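Precorrin-8x Methyl Mutase (Thermus thermophilus, PDB 1V9C) probably catalyses the methyl migration that turns precorrin-8X into hydrogenobyrinate on the route to adenosylcobalamin. Local coordinates at residues I69-A73 against R74-C78; C78-P82 against E83-L87; G124-G128 against A129-V133; T138-L141 against A142-E145. All blocks are in the same frame, centred on the assembly; numbering follows the deposited sequence.

Interaction 1 (I69-A73 against R74-C78); sequences ILVDA and RMIAC
Ala77 N donates a fairly straight hydrogen bond (162° at the hydrogen) to Ala73 O, 3.3 Å away and in the carbonyl plane, closing the first turn of helix 74-79. Here strand 69-71 of the doubly wound sheet runs into a helix, with Ala73 as N-cap. Ile76 N also leans on Ala73 O at 3.1 Å, but weakly. The Asp72 carboxylate is held from outside the turn: OD1 accepts from Gly134 N, and OD2 from Asn135 N and Ala136 N, tying this strand end to the loop after the neighbouring strand. OD1 lies 3.6 Å from Ile76 CD1, the two side chains crossing at a slant. Ile76 sends CG2 back over the strand because that branch stands anti to its backbone N, and it slides past Val71 in the opposite direction; Ser190 and Val193 of helix 190-205 also touch Ile76. Cut back to an alanine, Ile76 would probably open a gap and leave Val71 CG1 without the methyl it packs on. Cys78 is disulfide-bonded to Cys78 of the second subunit. The tightest side-chain carbon pair here is Val71 CG1 and Ile76 CG2, 3.3 Å apart.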
ATOM      1  N   ILE B  69       3.485 -10.347 -14.316  1.00 27.31           N
ATOM      2  CA  ILE B  69       2.802 -10.121 -13.052  1.00 28.51           C
ATOM      3  C   ILE B  69       1.637  -9.208 -13.395  1.00 25.01           C
ATOM      4  O   ILE B  69       1.827  -8.080 -13.843  1.00 26.41           O
ATOM      5  CB  ILE B  69       3.775  -9.467 -12.023  1.00 31.38           C
ATOM      6  CG1 ILE B  69       4.897 -10.461 -11.691  1.00 30.37           C
ATOM      7  CG2 ILE B  69       3.035  -9.041 -10.758  1.00 30.50           C
ATOM      8  CD1 ILE B  69       6.112  -9.829 -11.049  1.00 30.80           C
ATOM      9  N   LEU B  70       0.426  -9.717 -13.222  1.00 24.42           N
ATOM     10  CA  LEU B  70      -0.772  -8.948 -13.525  1.00 28.24           C
ATOM     11  C   LEU B  70      -1.346  -8.499 -12.194  1.00 27.28           C
ATOM     12  O   LEU B  70      -1.556  -9.308 -11.300  1.00 26.12           O
ATOM     13  CB  LEU B  70      -1.787  -9.824 -14.270  1.00 30.42           C
ATOM     14  CG  LEU B  70      -1.188 -10.726 -15.351  1.00 36.32           C
ATOM     15  CD1 LEU B  70      -2.273 -11.589 -15.977  1.00 41.05           C
ATOM     16  CD2 LEU B  70      -0.520  -9.877 -16.393  1.00 32.36           C
ATOM     17  N   VAL B  71      -1.604  -7.208 -12.065  1.00 28.14           N
ATOM     18  CA  VAL B  71      -2.105  -6.698 -10.811  1.00 29.81           C
ATOM     19  C   VAL B  71      -3.367  -5.873 -10.978  1.00 30.02           C
ATOM     20  O   VAL B  71      -3.665  -5.395 -12.080  1.00 29.54           O
ATOM     21  CB  VAL B  71      -0.984  -5.890 -10.088  1.00 27.46           C
ATOM     22  CG1 VAL B  71       0.198  -6.795  -9.847  1.00 22.21           C
ATOM     23  CG2 VAL B  71      -0.533  -4.702 -10.936  1.00 23.99           C
ATOM     24  N   ASP B  72      -4.097  -5.711  -9.875  1.00 27.31           N
ATOM     25  CA  ASP B  72      -5.362  -4.976  -9.867  1.00 26.34           C
ATOM     26  C   ASP B  72      -5.298  -3.551  -9.319  1.00 27.98           C
ATOM     27  O   ASP B  72      -6.336  -2.967  -8.981  1.00 33.85           O
ATOM     28  CB  ASP B  72      -6.391  -5.764  -9.061  1.00 30.29           C
ATOM     29  CG  ASP B  72      -6.184  -5.627  -7.567  1.00 32.79           C
ATOM     30  OD1 ASP B  72      -5.065  -5.254  -7.154  1.00 32.70           O
ATOM     31  OD2 ASP B  72      -7.138  -5.898  -6.808  1.00 36.69           O
ATOM     32  N   ALA B  73      -4.098  -2.992  -9.207  1.00 23.06           N
ATOM     33  CA  ALA B  73      -3.952  -1.630  -8.708  1.00 26.13           C
ATOM     34  C   ALA B  73      -2.581  -1.070  -9.014  1.00 24.66           C
ATOM     35  O   ALA B  73      -1.571  -1.778  -8.930  1.00 23.87           O
ATOM     36  CB  ALA B  73      -4.210  -1.569  -7.194  1.00 21.77           C
ATOM     37  N   ARG B  74      -2.554   0.212  -9.361  1.00 27.95           N
ATOM     38  CA  ARG B  74      -1.308   0.900  -9.677  1.00 29.14           C
ATOM     39  C   ARG B  74      -0.340   0.913  -8.491  1.00 26.38           C
ATOM     40  O   ARG B  74       0.870   0.783  -8.681  1.00 20.59           O
ATOM     41  CB  ARG B  74      -1.613   2.323 -10.132  1.00 32.67           C
ATOM     42  CG  ARG B  74      -2.561   3.047  -9.215  1.00 48.01           C
ATOM     43  CD  ARG B  74      -3.301   4.146  -9.949  1.00 56.51           C
ATOM     44  NE  ARG B  74      -4.241   4.834  -9.070  1.00 60.45           N
ATOM     45  CZ  ARG B  74      -5.290   5.522  -9.502  1.00 64.88           C
ATOM     46  NH1 ARG B  74      -5.535   5.616 -10.805  1.00 65.93           N
ATOM     47  NH2 ARG B  74      -6.096   6.113  -8.632  1.00 65.72           N
ATOM     48  N   MET B  75      -0.870   1.044  -7.274  1.00 25.18           N
ATOM     49  CA  MET B  75      -0.015   1.048  -6.082  1.00 22.48           C
ATOM     50  C   MET B  75       0.862  -0.198  -6.083  1.00 19.72           C
ATOM     51  O   MET B  75       2.037  -0.144  -5.729  1.00 17.66           O
ATOM     52  CB  MET B  75      -0.851   1.081  -4.789  1.00 28.79           C
ATOM     53  CG  MET B  75      -1.397   2.452  -4.451  1.00 32.88           C
ATOM     54  SD  MET B  75      -2.015   2.575  -2.753  1.00 38.59           S
ATOM     55  CE  MET B  75      -0.516   2.852  -1.841  1.00 35.60           C
ATOM     56  N   ILE B  76       0.279  -1.326  -6.468  1.00 11.09           N
ATOM     57  CA  ILE B  76       1.045  -2.566  -6.548  1.00 15.94           C
ATOM     58  C   ILE B  76       2.105  -2.459  -7.646  1.00 24.04           C
ATOM     59  O   ILE B  76       3.276  -2.794  -7.432  1.00 22.80           O
ATOM     60  CB  ILE B  76       0.117  -3.767  -6.854  1.00 17.08           C
ATOM     61  CG1 ILE B  76      -0.789  -4.011  -5.642  1.00 19.00           C
ATOM     62  CG2 ILE B  76       0.925  -4.998  -7.225  1.00 12.26           C
ATOM     63  CD1 ILE B  76      -1.759  -5.153  -5.811  1.00  9.27           C
ATOM     64  N   ALA B  77       1.692  -1.977  -8.818  1.00 25.70           N
ATOM     65  CA  ALA B  77       2.606  -1.829  -9.939  1.00 28.19           C
ATOM     66  C   ALA B  77       3.771  -0.938  -9.551  1.00 30.93           C
ATOM     67  O   ALA B  77       4.924  -1.299  -9.764  1.00 30.89           O
ATOM     68  CB  ALA B  77       1.884  -1.237 -11.139  1.00 29.76           C
ATOM     69  N   CYS B  78       3.472   0.217  -8.959  1.00 33.98           N
ATOM     70  CA  CYS B  78       4.529   1.142  -8.579  1.00 37.50           C
ATOM     71  C   CYS B  78       5.243   0.709  -7.311  1.00 34.54           C
ATOM     72  O   CYS B  78       6.430   0.977  -7.143  1.00 39.57           O
ATOM     73  CB  CYS B  78       3.979   2.557  -8.405  1.00 44.18           C
ATOM     74  SG  CYS B  78       3.338   3.341  -9.923  1.00 52.71           S
TER

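Interaction 2 (C78-P82 against E83-L87); sequences CGLNP and ERLRL
Asn81 and Arg84 form the dense part of this turn, where helix 74-79 ends and helix 82-88 begins. Asn81 O takes two backbone donors: Leu85 N at 2.9 Å, nearly along the C=O axis, and Arg84 N at the same 2.9 Å but well above the carbonyl plane, at a C=O...N angle of 122°. The Asn81 side chain, with CG anti to its own backbone N (chi1 -176°), lies across the extended Arg84 chain at about a right angle. Its OD1 sits 3.0 Å from Arg84 CG, and its CB is 3.3 Å from Arg84 CD, while the amide and guanidinium planes are turned 58° apart. Arg84 thus passes Asn81 with its methylenes and carries its charge beyond, where NE makes a salt bridge to a bound sulfate, probably from the crystallisation liquor. Without the long chain, as with a serine here, the sulfate would probably lose this charged mate, and the Asn81 side chain the methylenes it lies across. On the inward side the fit is slacker: Leu80 CB and Leu85 CD1 are 4.2 Å apart, and both residues rest on Val92 of strand 92-94. The outer side, with Pro82, Glu83 and Arg86, faces solvent. There Arg86 NH2 and Glu83 OE2 approach to 3.1 Å by charge alone, the oxygen lying well out of the guanidinium plane. Asparagine at the N-cap position, followed by proline as the first helical residue, is a classic helix start.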
ATOM      1  N   CYS B  78       3.472   0.217  -8.959  1.00 33.98           N
ATOM      2  CA  CYS B  78       4.529   1.142  -8.579  1.00 37.50           C
ATOM      3  C   CYS B  78       5.243   0.709  -7.311  1.00 34.54           C
ATOM      4  O   CYS B  78       6.430   0.977  -7.143  1.00 39.57           O
ATOM      5  CB  CYS B  78       3.979   2.557  -8.405  1.00 44.18           C
ATOM      6  SG  CYS B  78       3.338   3.341  -9.923  1.00 52.71           S
ATOM      7  N   GLY B  79       4.526   0.031  -6.424  1.00 29.14           N
ATOM      8  CA  GLY B  79       5.152  -0.423  -5.199  1.00 20.93           C
ATOM      9  C   GLY B  79       6.316  -1.351  -5.485  1.00 22.72           C
ATOM     10  O   GLY B  79       7.332  -1.327  -4.793  1.00 23.89           O
ATOM     11  N   LEU B  80       6.188  -2.177  -6.517  1.00 22.05           N
ATOM     12  CA  LEU B  80       7.266  -3.093  -6.839  1.00 18.13           C
ATOM     13  C   LEU B  80       8.585  -2.363  -7.100  1.00 18.82           C
ATOM     14  O   LEU B  80       8.603  -1.247  -7.601  1.00 26.82           O
ATOM     15  CB  LEU B  80       6.873  -3.956  -8.029  1.00 19.69           C
ATOM     16  CG  LEU B  80       5.696  -4.847  -7.651  1.00 18.03           C
ATOM     17  CD1 LEU B  80       5.012  -5.335  -8.903  1.00 23.64           C
ATOM     18  CD2 LEU B  80       6.175  -5.982  -6.789  1.00 15.52           C
ATOM     19  N   ASN B  81       9.681  -3.018  -6.743  1.00 15.93           N
ATOM     20  CA  ASN B  81      11.013  -2.472  -6.890  1.00 18.30           C
ATOM     21  C   ASN B  81      11.597  -2.789  -8.281  1.00 22.91           C
ATOM     22  O   ASN B  81      11.787  -3.953  -8.623  1.00 22.08           O
ATOM     23  CB  ASN B  81      11.903  -3.078  -5.810  1.00 15.79           C
ATOM     24  CG  ASN B  81      13.307  -2.503  -5.806  1.00 20.75           C
ATOM     25  OD1 ASN B  81      14.283  -3.232  -5.934  1.00 31.34           O
ATOM     26  ND2 ASN B  81      13.410  -1.200  -5.645  1.00 25.98           N
ATOM     27  N   PRO B  82      11.910  -1.750  -9.081  1.00 24.00           N
ATOM     28  CA  PRO B  82      12.470  -1.924 -10.430  1.00 23.82           C
ATOM     29  C   PRO B  82      13.697  -2.830 -10.467  1.00 23.24           C
ATOM     30  O   PRO B  82      13.808  -3.701 -11.332  1.00 24.69           O
ATOM     31  CB  PRO B  82      12.782  -0.490 -10.866  1.00 26.26           C
ATOM     32  CG  PRO B  82      11.739   0.318 -10.151  1.00 28.21           C
ATOM     33  CD  PRO B  82      11.702  -0.320  -8.776  1.00 27.33           C
ATOM     34  N   GLU B  83      14.611  -2.624  -9.524  1.00 26.14           N
ATOM     35  CA  GLU B  83      15.831  -3.426  -9.411  1.00 31.10           C
ATOM     36  C   GLU B  83      15.513  -4.901  -9.177  1.00 28.81           C
ATOM     37  O   GLU B  83      16.275  -5.783  -9.558  1.00 28.50           O
ATOM     38  CB  GLU B  83      16.682  -2.934  -8.235  1.00 34.47           C
ATOM     39  CG  GLU B  83      16.770  -1.427  -8.132  1.00 42.59           C
ATOM     40  CD  GLU B  83      17.760  -0.847  -9.107  1.00 46.34           C
ATOM     41  OE1 GLU B  83      17.673   0.367  -9.397  1.00 45.80           O
ATOM     42  OE2 GLU B  83      18.632  -1.615  -9.575  1.00 52.13           O
ATOM     43  N   ARG B  84      14.390  -5.176  -8.529  1.00 33.98           N
ATOM     44  CA  ARG B  84      14.040  -6.561  -8.244  1.00 36.59           C
ATOM     45  C   ARG B  84      13.303  -7.176  -9.423  1.00 33.76           C
ATOM     46  O   ARG B  84      13.459  -8.352  -9.723  1.00 31.38           O
ATOM     47  CB  ARG B  84      13.230  -6.624  -6.946  1.00 41.16           C
ATOM     48  CG  ARG B  84      14.095  -6.234  -5.739  1.00 49.17           C
ATOM     49  CD  ARG B  84      13.281  -5.804  -4.540  1.00 56.47           C
ATOM     50  NE  ARG B  84      14.137  -5.424  -3.417  1.00 62.75           N
ATOM     51  CZ  ARG B  84      13.710  -4.792  -2.327  1.00 63.80           C
ATOM     52  NH1 ARG B  84      12.433  -4.460  -2.205  1.00 65.13           N
ATOM     53  NH2 ARG B  84      14.557  -4.502  -1.350  1.00 64.92           N
ATOM     54  N   LEU B  85      12.502  -6.372 -10.098  1.00 31.13           N
ATOM     55  CA  LEU B  85      11.807  -6.854 -11.266  1.00 32.01           C
ATOM     56  C   LEU B  85      12.886  -7.251 -12.304  1.00 33.20           C
ATOM     57  O   LEU B  85      12.719  -8.213 -13.046  1.00 28.12           O
ATOM     58  CB  LEU B  85      10.894  -5.752 -11.819  1.00 25.84           C
ATOM     59  CG  LEU B  85       9.638  -5.415 -11.001  1.00 24.64           C
ATOM     60  CD1 LEU B  85       8.743  -4.495 -11.803  1.00 24.23           C
ATOM     61  CD2 LEU B  85       8.880  -6.676 -10.627  1.00 18.38           C
ATOM     62  N   ARG B  86      14.006  -6.528 -12.298  1.00 28.33           N
ATOM     63  CA  ARG B  86      15.112  -6.761 -13.220  1.00 33.01           C
ATOM     64  C   ARG B  86      15.812  -8.110 -13.102  1.00 36.50           C
ATOM     65  O   ARG B  86      16.324  -8.623 -14.087  1.00 37.26           O
ATOM     66  CB  ARG B  86      16.156  -5.642 -13.073  1.00 35.76           C
ATOM     67  CG  ARG B  86      17.242  -5.632 -14.162  1.00 30.28           C
ATOM     68  CD  ARG B  86      18.391  -4.708 -13.778  1.00 24.27           C
ATOM     69  NE  ARG B  86      17.946  -3.357 -13.456  1.00 21.02           N
ATOM     70  CZ  ARG B  86      18.720  -2.444 -12.874  1.00 25.53           C
ATOM     71  NH1 ARG B  86      19.971  -2.749 -12.562  1.00 25.63           N
ATOM     72  NH2 ARG B  86      18.246  -1.239 -12.579  1.00 22.20           N
ATOM     73  N   LEU B  87      15.844  -8.694 -11.910  1.00 39.99           N
ATOM     74  CA  LEU B  87      16.514  -9.979 -11.733  1.00 40.38           C
ATOM     75  C   LEU B  87      16.087 -11.033 -12.760  1.00 42.69           C
ATOM     76  O   LEU B  87      16.930 -11.627 -13.429  1.00 39.95           O
ATOM     77  CB  LEU B  87      16.301 -10.501 -10.307  1.00 39.77           C
ATOM     78  CG  LEU B  87      17.265  -9.947  -9.244  1.00 46.06           C
ATOM     79  CD1 LEU B  87      17.374  -8.429  -9.349  1.00 45.22           C
ATOM     80  CD2 LEU B  87      16.781 -10.353  -7.860  1.00 41.39           C
TER

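Interaction 3 (G124-G128 against A129-V133); sequences GLLDG and AIVGV
Leu126 and Ala129 are brought together by the backbone torsions of the two residues between them: Asp127 is extended (psi 121°), and Gly128 has a positive phi of 88°. This is a type II beta turn, and it reverses the chain between helix 112-122 and strand 130-133. A CB on Gly128 would be jammed against the carbonyl oxygen of Asp127, so glycine suits this corner. The turn is closed by Ala129 N, which reaches Leu126 O at 3.3 Å in a weak bond; the position of that oxygen is less certain. Just before the turn, Leu125 O lies close against the Ala129 methyl, 3.0 Å from CB, so the small side chain is tucked against the backbone of the incoming loop. The other link is apolar and loose: Leu126 CD2 meets Val131 CG2 at 4.5 Å, the valine branch standing anti to its own carbonyl carbon. Both residues also rest on Leu143 of helix 137-147, and Leu126 and Ala129 both touch Leu70 of the adjacent strand. At the outer corner Asp127 OD1 accepts from Arg152 N, and Gly128 is joined to Arg152 by a backbone hydrogen bond. With its internal bond weak, the turn probably owes its shape largely to the glycine torsion, these Arg152 bonds and the buried leucine, which together deliver the chain into an interior strand of the sheet.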
ATOM      1  N   GLY B 124      -4.224 -13.504 -24.001  1.00 52.57           N
ATOM      2  CA  GLY B 124      -3.345 -14.578 -23.593  1.00 54.38           C
ATOM      3  C   GLY B 124      -2.308 -14.072 -22.609  1.00 55.03           C
ATOM      4  O   GLY B 124      -1.115 -14.043 -22.915  1.00 58.07           O
ATOM      5  N   LEU B 125      -2.764 -13.664 -21.427  1.00 53.70           N
ATOM      6  CA  LEU B 125      -1.872 -13.153 -20.393  1.00 49.08           C
ATOM      7  C   LEU B 125      -2.030 -13.910 -19.091  1.00 49.39           C
ATOM      8  O   LEU B 125      -1.138 -13.879 -18.247  1.00 51.48           O
ATOM      9  CB  LEU B 125      -2.141 -11.670 -20.127  1.00 47.76           C
ATOM     10  CG  LEU B 125      -1.910 -10.685 -21.275  1.00 44.19           C
ATOM     11  CD1 LEU B 125      -2.171  -9.267 -20.786  1.00 44.36           C
ATOM     12  CD2 LEU B 125      -0.498 -10.816 -21.794  1.00 40.82           C
ATOM     13  N   LEU B 126      -3.155 -14.596 -18.931  1.00 46.70           N
ATOM     14  CA  LEU B 126      -3.422 -15.331 -17.705  1.00 47.84           C
ATOM     15  C   LEU B 126      -2.641 -16.611 -17.541  1.00 50.34           C
ATOM     16  O   LEU B 126      -2.313 -17.005 -16.421  1.00 53.69           O
ATOM     17  CB  LEU B 126      -4.908 -15.657 -17.589  1.00 44.88           C
ATOM     18  CG  LEU B 126      -5.850 -14.487 -17.352  1.00 43.58           C
ATOM     19  CD1 LEU B 126      -7.261 -15.015 -17.236  1.00 39.73           C
ATOM     20  CD2 LEU B 126      -5.446 -13.748 -16.096  1.00 42.63           C
ATOM     21  N   ASP B 127      -2.350 -17.277 -18.648  1.00 52.85           N
ATOM     22  CA  ASP B 127      -1.625 -18.529 -18.568  1.00 52.94           C
ATOM     23  C   ASP B 127      -0.142 -18.310 -18.321  1.00 51.64           C
ATOM     24  O   ASP B 127       0.544 -17.639 -19.097  1.00 51.63           O
ATOM     25  CB  ASP B 127      -1.869 -19.352 -19.834  1.00 57.79           C
ATOM     26  CG  ASP B 127      -3.327 -19.786 -19.971  1.00 61.51           C
ATOM     27  OD1 ASP B 127      -3.842 -20.472 -19.058  1.00 61.61           O
ATOM     28  OD2 ASP B 127      -3.961 -19.433 -20.987  1.00 63.59           O
ATOM     29  N   GLY B 128       0.330 -18.880 -17.214  1.00 49.79           N
ATOM     30  CA  GLY B 128       1.723 -18.759 -16.821  1.00 47.13           C
ATOM     31  C   GLY B 128       1.977 -17.528 -15.968  1.00 44.19           C
ATOM     32  O   GLY B 128       3.084 -17.314 -15.482  1.00 45.45           O
ATOM     33  N   ALA B 129       0.941 -16.724 -15.763  1.00 40.95           N
ATOM     34  CA  ALA B 129       1.089 -15.494 -15.000  1.00 36.66           C
ATOM     35  C   ALA B 129       0.854 -15.574 -13.501  1.00 36.11           C
ATOM     36  O   ALA B 129       0.175 -16.473 -12.998  1.00 36.45           O
ATOM     37  CB  ALA B 129       0.199 -14.425 -15.588  1.00 38.63           C
ATOM     38  N   ILE B 130       1.460 -14.627 -12.791  1.00 30.85           N
ATOM     39  CA  ILE B 130       1.302 -14.511 -11.356  1.00 27.07           C
ATOM     40  C   ILE B 130       0.340 -13.342 -11.247  1.00 26.78           C
ATOM     41  O   ILE B 130       0.621 -12.258 -11.752  1.00 27.73           O
ATOM     42  CB  ILE B 130       2.638 -14.166 -10.660  1.00 23.86           C
ATOM     43  CG1 ILE B 130       3.546 -15.396 -10.670  1.00 22.50           C
ATOM     44  CG2 ILE B 130       2.375 -13.732  -9.210  1.00 21.57           C
ATOM     45  CD1 ILE B 130       4.996 -15.102 -10.308  1.00 25.93           C
ATOM     46  N   VAL B 131      -0.804 -13.571 -10.616  1.00 27.64           N
ATOM     47  CA  VAL B 131      -1.814 -12.536 -10.478  1.00 28.54           C
ATOM     48  C   VAL B 131      -1.873 -11.988  -9.064  1.00 28.71           C
ATOM     49  O   VAL B 131      -1.991 -12.742  -8.103  1.00 28.62           O
ATOM     50  CB  VAL B 131      -3.205 -13.066 -10.861  1.00 28.91           C
ATOM     51  CG1 VAL B 131      -4.213 -11.929 -10.822  1.00 29.37           C
ATOM     52  CG2 VAL B 131      -3.154 -13.682 -12.262  1.00 29.18           C
ATOM     53  N   GLY B 132      -1.785 -10.667  -8.949  1.00 26.70           N
ATOM     54  CA  GLY B 132      -1.811 -10.032  -7.646  1.00 22.54           C
ATOM     55  C   GLY B 132      -3.039  -9.174  -7.446  1.00 23.13           C
ATOM     56  O   GLY B 132      -3.227  -8.163  -8.129  1.00 23.14           O
ATOM     57  N   VAL B 133      -3.880  -9.577  -6.504  1.00 17.93           N
ATOM     58  CA  VAL B 133      -5.093  -8.827  -6.207  1.00 20.66           C
ATOM     59  C   VAL B 133      -5.067  -8.341  -4.757  1.00 21.83           C
ATOM     60  O   VAL B 133      -5.004  -9.140  -3.825  1.00 20.29           O
ATOM     61  CB  VAL B 133      -6.358  -9.699  -6.445  1.00 22.85           C
ATOM     62  CG1 VAL B 133      -7.621  -8.870  -6.245  1.00 22.19           C
ATOM     63  CG2 VAL B 133      -6.323 -10.281  -7.850  1.00 28.34           C
TER

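Interaction 4 (T138-L141 against A142-E145); sequences TFLL and ALVE
Helix 137-147 is the crossover helix of a beta-alpha-beta unit, linking parallel strands 130-133 and 155-158, and Thr138 to Glu145 make up two of its turns. Thr138 O receives Ala142 N at 3.0 Å, with the donor standing above the carbonyl plane. Next along the helix, Phe139 O receives Leu143 N at 2.9 Å, nearly straight at 171°, and Leu141 O receives Glu145 N at 3.0 Å. The side chains divide among the helix's neighbours. Phe139 and Leu143 turn toward the sheet, where the phenylalanine meets Val131 and Val133. Leu143 CG, anti to the backbone N (chi1 174°), carries its methyls to Val131 and Leu126; the CB of Leu143 lies 3.4 Å from Phe139 O. Ala142, with only a methyl, sits with CB 3.5 Å from Thr138 O; these two residues touch helix 112-122 through Glu114 and Ala113 respectively. On another flank Leu140, Leu141 and Val144 all pack on helix 166-174. Within the helix, the Leu140 and Leu143 branches only brush each other, CD1 to CD2 at 4.5 Å. The sheet-facing side, Phe139 and Leu143, is apolar, whereas Glu145 is exposed. Its chain is extended beyond CG and runs beside the Leu141 carbonyl, with CD 3.6 Å from Leu141 O.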
ATOM      1  N   THR B 138     -14.304  -8.146  -6.910  1.00 37.28           N
ATOM      2  CA  THR B 138     -15.063  -8.555  -8.084  1.00 41.25           C
ATOM      3  C   THR B 138     -14.094  -8.997  -9.176  1.00 41.56           C
ATOM      4  O   THR B 138     -14.448  -9.757 -10.075  1.00 43.50           O
ATOM      5  CB  THR B 138     -15.956  -7.408  -8.624  1.00 39.85           C
ATOM      6  OG1 THR B 138     -15.135  -6.379  -9.179  1.00 47.40           O
ATOM      7  CG2 THR B 138     -16.804  -6.817  -7.509  1.00 41.42           C
ATOM      8  N   PHE B 139     -12.861  -8.518  -9.096  1.00 39.07           N
ATOM      9  CA  PHE B 139     -11.868  -8.910 -10.077  1.00 40.02           C
ATOM     10  C   PHE B 139     -11.477 -10.366  -9.805  1.00 37.18           C
ATOM     11  O   PHE B 139     -11.363 -11.171 -10.721  1.00 37.75           O
ATOM     12  CB  PHE B 139     -10.632  -8.012  -9.980  1.00 41.07           C
ATOM     13  CG  PHE B 139      -9.505  -8.437 -10.880  1.00 39.96           C
ATOM     14  CD1 PHE B 139      -9.608  -8.296 -12.258  1.00 35.11           C
ATOM     15  CD2 PHE B 139      -8.350  -9.001 -10.349  1.00 39.30           C
ATOM     16  CE1 PHE B 139      -8.578  -8.708 -13.098  1.00 37.72           C
ATOM     17  CE2 PHE B 139      -7.307  -9.420 -11.185  1.00 41.94           C
ATOM     18  CZ  PHE B 139      -7.422  -9.273 -12.561  1.00 36.26           C
ATOM     19  N   LEU B 140     -11.285 -10.691  -8.533  1.00 34.15           N
ATOM     20  CA  LEU B 140     -10.897 -12.041  -8.129  1.00 34.74           C
ATOM     21  C   LEU B 140     -12.010 -13.050  -8.427  1.00 35.49           C
ATOM     22  O   LEU B 140     -11.748 -14.223  -8.673  1.00 30.75           O
ATOM     23  CB  LEU B 140     -10.562 -12.060  -6.637  1.00 29.64           C
ATOM     24  CG  LEU B 140     -10.012 -13.383  -6.105  1.00 30.37           C
ATOM     25  CD1 LEU B 140      -8.768 -13.782  -6.903  1.00 32.31           C
ATOM     26  CD2 LEU B 140      -9.674 -13.226  -4.632  1.00 27.73           C
ATOM     27  N   LEU B 141     -13.251 -12.581  -8.394  1.00 38.13           N
ATOM     28  CA  LEU B 141     -14.394 -13.432  -8.694  1.00 39.42           C
ATOM     29  C   LEU B 141     -14.463 -13.678 -10.197  1.00 40.07           C
ATOM     30  O   LEU B 141     -14.678 -14.802 -10.632  1.00 43.78           O
ATOM     31  CB  LEU B 141     -15.685 -12.775  -8.221  1.00 37.17           C
ATOM     32  CG  LEU B 141     -15.951 -12.920  -6.732  1.00 34.79           C
ATOM     33  CD1 LEU B 141     -17.227 -12.182  -6.383  1.00 40.24           C
ATOM     34  CD2 LEU B 141     -16.061 -14.394  -6.373  1.00 33.28           C
ATOM     35  N   ALA B 142     -14.288 -12.624 -10.987  1.00 43.42           N
ATOM     36  CA  ALA B 142     -14.309 -12.763 -12.440  1.00 44.61           C
ATOM     37  C   ALA B 142     -13.202 -13.743 -12.805  1.00 44.50           C
ATOM     38  O   ALA B 142     -13.444 -14.734 -13.483  1.00 46.23           O
ATOM     39  CB  ALA B 142     -14.064 -11.418 -13.107  1.00 43.52           C
ATOM     40  N   LEU B 143     -11.991 -13.468 -12.321  1.00 44.85           N
ATOM     41  CA  LEU B 143     -10.840 -14.329 -12.580  1.00 44.08           C
ATOM     42  C   LEU B 143     -11.094 -15.779 -12.174  1.00 41.72           C
ATOM     43  O   LEU B 143     -10.697 -16.699 -12.879  1.00 44.15           O
ATOM     44  CB  LEU B 143      -9.598 -13.814 -11.833  1.00 42.79           C
ATOM     45  CG  LEU B 143      -8.339 -14.695 -11.891  1.00 42.67           C
ATOM     46  CD1 LEU B 143      -7.927 -14.908 -13.355  1.00 39.66           C
ATOM     47  CD2 LEU B 143      -7.197 -14.047 -11.096  1.00 38.93           C
ATOM     48  N   VAL B 144     -11.743 -15.988 -11.037  1.00 43.43           N
ATOM     49  CA  VAL B 144     -12.002 -17.352 -10.584  1.00 47.62           C
ATOM     50  C   VAL B 144     -12.964 -18.080 -11.508  1.00 50.50           C
ATOM     51  O   VAL B 144     -12.858 -19.290 -11.695  1.00 53.32           O
ATOM     52  CB  VAL B 144     -12.557 -17.371  -9.151  1.00 45.07           C
ATOM     53  CG1 VAL B 144     -13.090 -18.753  -8.812  1.00 45.16           C
ATOM     54  CG2 VAL B 144     -11.452 -16.984  -8.180  1.00 45.29           C
ATOM     55  N   GLU B 145     -13.902 -17.336 -12.080  1.00 53.65           N
ATOM     56  CA  GLU B 145     -14.867 -17.902 -13.003  1.00 56.18           C
ATOM     57  C   GLU B 145     -14.117 -18.178 -14.298  1.00 56.31           C
ATOM     58  O   GLU B 145     -14.327 -19.203 -14.942  1.00 59.99           O
ATOM     59  CB  GLU B 145     -16.012 -16.912 -13.231  1.00 59.52           C
ATOM     60  CG  GLU B 145     -16.679 -16.483 -11.925  1.00 65.32           C
ATOM     61  CD  GLU B 145     -17.897 -15.594 -12.119  1.00 69.97           C
ATOM     62  OE1 GLU B 145     -18.468 -15.143 -11.098  1.00 67.56           O
ATOM     63  OE2 GLU B 145     -18.285 -15.350 -13.284  1.00 73.00           O
TER

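In the fold
Along the chain the four contacts come in numerical order, and interactions 1 and 2 share Cys78. Interactions 1 and 3 lie on neighbouring parallel strands, 69-71 and 130-133, with centres about 12 Å apart, joined by probable backbone hydrogen bonds between Leu70 and both Ile130 and Gly132. Interaction 4, on the helix that follows strand 130-133, packs on interaction 3 through Val131 and Val133 against Phe139 and Leu143, and reaches interaction 1 where Phe139 meets Asp72. Interactions 2 and 4 stand about 26 Å apart, centre to centre, on opposite sides of the chain's centre. The series thus runs from the disulfide-linked dimer side, through the sheet, to a crossover helix.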